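Local coordinates for protein pacifastin-related serine protease inhibitor (Locusta migratoria, PDB 2VU8) that probably inhibits serine proteases as one pacifastin domain of a longer locust protein, held here against a partner protein, at residues B[6-11]-B[23-28]. Residues are numbered along the deposited sequence; the frame is centred on the assembly and turned at random.
Sequences QTKKQD and WGCTRK
Lys8 lies over one face of the Trp23 indole and crosses it obliquely. Lys8 CG rests on the six-membered ring, 3.6 Å from Trp23 CH2. Further along, Lys8 CE makes a CH-pi contact with the five-membered ring. Lys8 NZ stands 3.2 Å from the centroid of that ring, 21° off the normal, in a cation-pi contact. The last bond of Lys8 is nearly eclipsed (chi4 -14°), folding NZ back toward CG and over the indole. Lys8 NZ is only 3.0 Å from Trp23 CD2, unusually short, so its exact position is doubtful. Trp23 also meets the backbone of 6-11: Gln6 O is 3.7 Å from Trp23 CZ3, and Thr7 CA lies at the ring edge. Gln10 reaches Cys25 with an extended chain, Gln10 OE1 3.8 Å from Cys25 SG. Cys25 is disulfide-bonded to Cys15 of strand 13-17, which runs antiparallel between 7-10 and 23-26. The contact therefore bridges the outer strands of the pacifastin sheet, across one face of the central strand. Cys25 and Thr26 pair with a strand of another protein chain, just before the predicted reactive bond Arg27-Lys28. Between the segments, aliphatic packing and the pull of the indole pi cloud on the probably charged ammonium hold Lys8 on Trp23; Gln10 adds only van der Waals contact.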
loop_
_atom_site.group_PDB
_atom_site.type_symbol
_atom_site.label_atom_id
_atom_site.label_comp_id
_atom_site.label_asym_id
_atom_site.label_seq_id
_atom_site.Cartn_x
_atom_site.Cartn_y
_atom_site.Cartn_z
ATOM N N GLN B 6 4.646 -19.336 12.567
ATOM C CA GLN B 6 5.992 -19.316 11.983
ATOM C C GLN B 6 6.229 -18.055 11.152
ATOM O O GLN B 6 5.296 -17.434 10.686
ATOM C CB GLN B 6 6.232 -20.550 11.131
ATOM C CG GLN B 6 6.600 -21.755 11.944
ATOM C CD GLN B 6 6.625 -23.005 11.114
ATOM O OE1 GLN B 6 5.765 -23.190 10.257
ATOM N NE2 GLN B 6 7.596 -23.874 11.362
ATOM N N THR B 7 7.496 -17.700 10.977
ATOM C CA THR B 7 7.894 -16.558 10.154
ATOM C C THR B 7 8.962 -16.960 9.130
ATOM O O THR B 7 9.707 -17.922 9.340
ATOM C CB THR B 7 8.403 -15.384 11.051
ATOM O OG1 THR B 7 9.418 -15.832 11.958
ATOM C CG2 THR B 7 7.319 -14.899 11.960
ATOM N N LYS B 8 8.982 -16.243 8.008
ATOM C CA LYS B 8 10.024 -16.357 7.003
ATOM C C LYS B 8 10.159 -15.059 6.220
ATOM O O LYS B 8 9.403 -14.116 6.408
ATOM C CB LYS B 8 9.768 -17.542 6.050
ATOM C CG LYS B 8 8.717 -17.312 4.961
ATOM C CD LYS B 8 8.735 -18.437 3.939
ATOM C CE LYS B 8 7.675 -18.287 2.857
ATOM N NZ LYS B 8 6.631 -17.272 3.163
ATOM N N LYS B 9 11.162 -15.019 5.358
ATOM C CA LYS B 9 11.351 -13.907 4.442
ATOM C C LYS B 9 11.301 -14.474 3.040
ATOM O O LYS B 9 11.897 -15.515 2.789
ATOM C CB LYS B 9 12.720 -13.255 4.693
ATOM C CG LYS B 9 12.778 -11.740 4.472
ATOM C CD LYS B 9 12.283 -10.944 5.656
ATOM C CE LYS B 9 13.243 -11.014 6.843
ATOM N NZ LYS B 9 13.775 -9.676 7.225
ATOM N N GLN B 10 10.567 -13.824 2.136
ATOM C CA GLN B 10 10.772 -14.037 0.700
ATOM C C GLN B 10 11.420 -12.769 0.149
ATOM O O GLN B 10 10.777 -11.728 0.007
ATOM C CB GLN B 10 9.488 -14.449 -0.050
ATOM C CG GLN B 10 8.332 -13.456 -0.107
ATOM C CD GLN B 10 7.110 -13.981 -0.889
ATOM O OE1 GLN B 10 6.205 -13.210 -1.218
ATOM N NE2 GLN B 10 7.080 -15.278 -1.164
ATOM N N ASP B 11 12.719 -12.868 -0.097
ATOM C CA ASP B 11 13.553 -11.729 -0.454
ATOM C C ASP B 11 13.498 -10.669 0.654
ATOM O O ASP B 11 13.896 -10.967 1.771
ATOM C CB ASP B 11 13.183 -11.210 -1.846
ATOM C CG ASP B 11 13.253 -12.302 -2.901
ATOM O OD1 ASP B 11 12.269 -12.487 -3.658
ATOM O OD2 ASP B 11 14.247 -13.042 -3.028
ATOM N N TRP B 23 0.761 -18.382 4.192
ATOM C CA TRP B 23 1.691 -17.261 4.355
ATOM C C TRP B 23 1.085 -15.922 3.921
ATOM O O TRP B 23 0.723 -15.746 2.756
ATOM C CB TRP B 23 2.941 -17.483 3.502
ATOM C CG TRP B 23 3.842 -18.582 3.951
ATOM C CD1 TRP B 23 4.029 -19.788 3.329
ATOM C CD2 TRP B 23 4.713 -18.583 5.087
ATOM N NE1 TRP B 23 4.950 -20.539 4.013
ATOM C CE2 TRP B 23 5.392 -19.822 5.094
ATOM C CE3 TRP B 23 4.992 -17.663 6.106
ATOM C CZ2 TRP B 23 6.322 -20.160 6.071
ATOM C CZ3 TRP B 23 5.907 -18.000 7.075
ATOM C CH2 TRP B 23 6.570 -19.235 7.050
ATOM N N GLY B 24 0.986 -14.989 4.855
ATOM C CA GLY B 24 0.724 -13.598 4.540
ATOM C C GLY B 24 2.027 -12.823 4.430
ATOM O O GLY B 24 2.799 -12.752 5.387
ATOM N N CYS B 25 2.265 -12.219 3.274
ATOM C CA CYS B 25 3.517 -11.530 3.013
ATOM C C CYS B 25 3.273 -10.083 2.621
ATOM O O CYS B 25 2.288 -9.778 1.948
ATOM C CB CYS B 25 4.260 -12.227 1.883
ATOM S SG CYS B 25 4.685 -13.963 2.144
ATOM N N THR B 26 4.181 -9.201 3.036
ATOM C CA THR B 26 4.149 -7.802 2.629
ATOM C C THR B 26 4.468 -7.670 1.137
ATOM O O THR B 26 4.904 -8.624 0.506
ATOM C CB THR B 26 5.102 -6.936 3.484
ATOM O OG1 THR B 26 6.435 -7.476 3.455
ATOM C CG2 THR B 26 4.684 -6.975 4.937
ATOM N N ARG B 27 4.232 -6.476 0.598
ATOM C CA ARG B 27 4.176 -6.252 -0.854
ATOM C C ARG B 27 5.162 -5.184 -1.323
ATOM O O ARG B 27 4.859 -4.384 -2.220
ATOM C CB ARG B 27 2.733 -5.906 -1.269
ATOM C CG ARG B 27 1.787 -7.046 -1.018
ATOM C CD ARG B 27 0.353 -6.855 -1.403
ATOM N NE ARG B 27 -0.252 -8.159 -1.663
ATOM C CZ ARG B 27 -1.546 -8.392 -1.851
ATOM N NH1 ARG B 27 -2.444 -7.415 -1.831
ATOM N NH2 ARG B 27 -1.935 -9.627 -2.088
ATOM N N LYS B 28 6.356 -5.183 -0.727
ATOM C CA LYS B 28 7.468 -4.379 -1.238
ATOM C C LYS B 28 8.024 -4.994 -2.528
ATOM O O LYS B 28 7.941 -6.213 -2.733
ATOM C CB LYS B 28 8.610 -4.295 -0.218
ATOM C CG LYS B 28 8.268 -3.616 1.106
ATOM C CD LYS B 28 9.435 -3.674 2.063
ATOM C CE LYS B 28 9.561 -5.033 2.761
ATOM N NZ LYS B 28 10.046 -4.949 4.183
#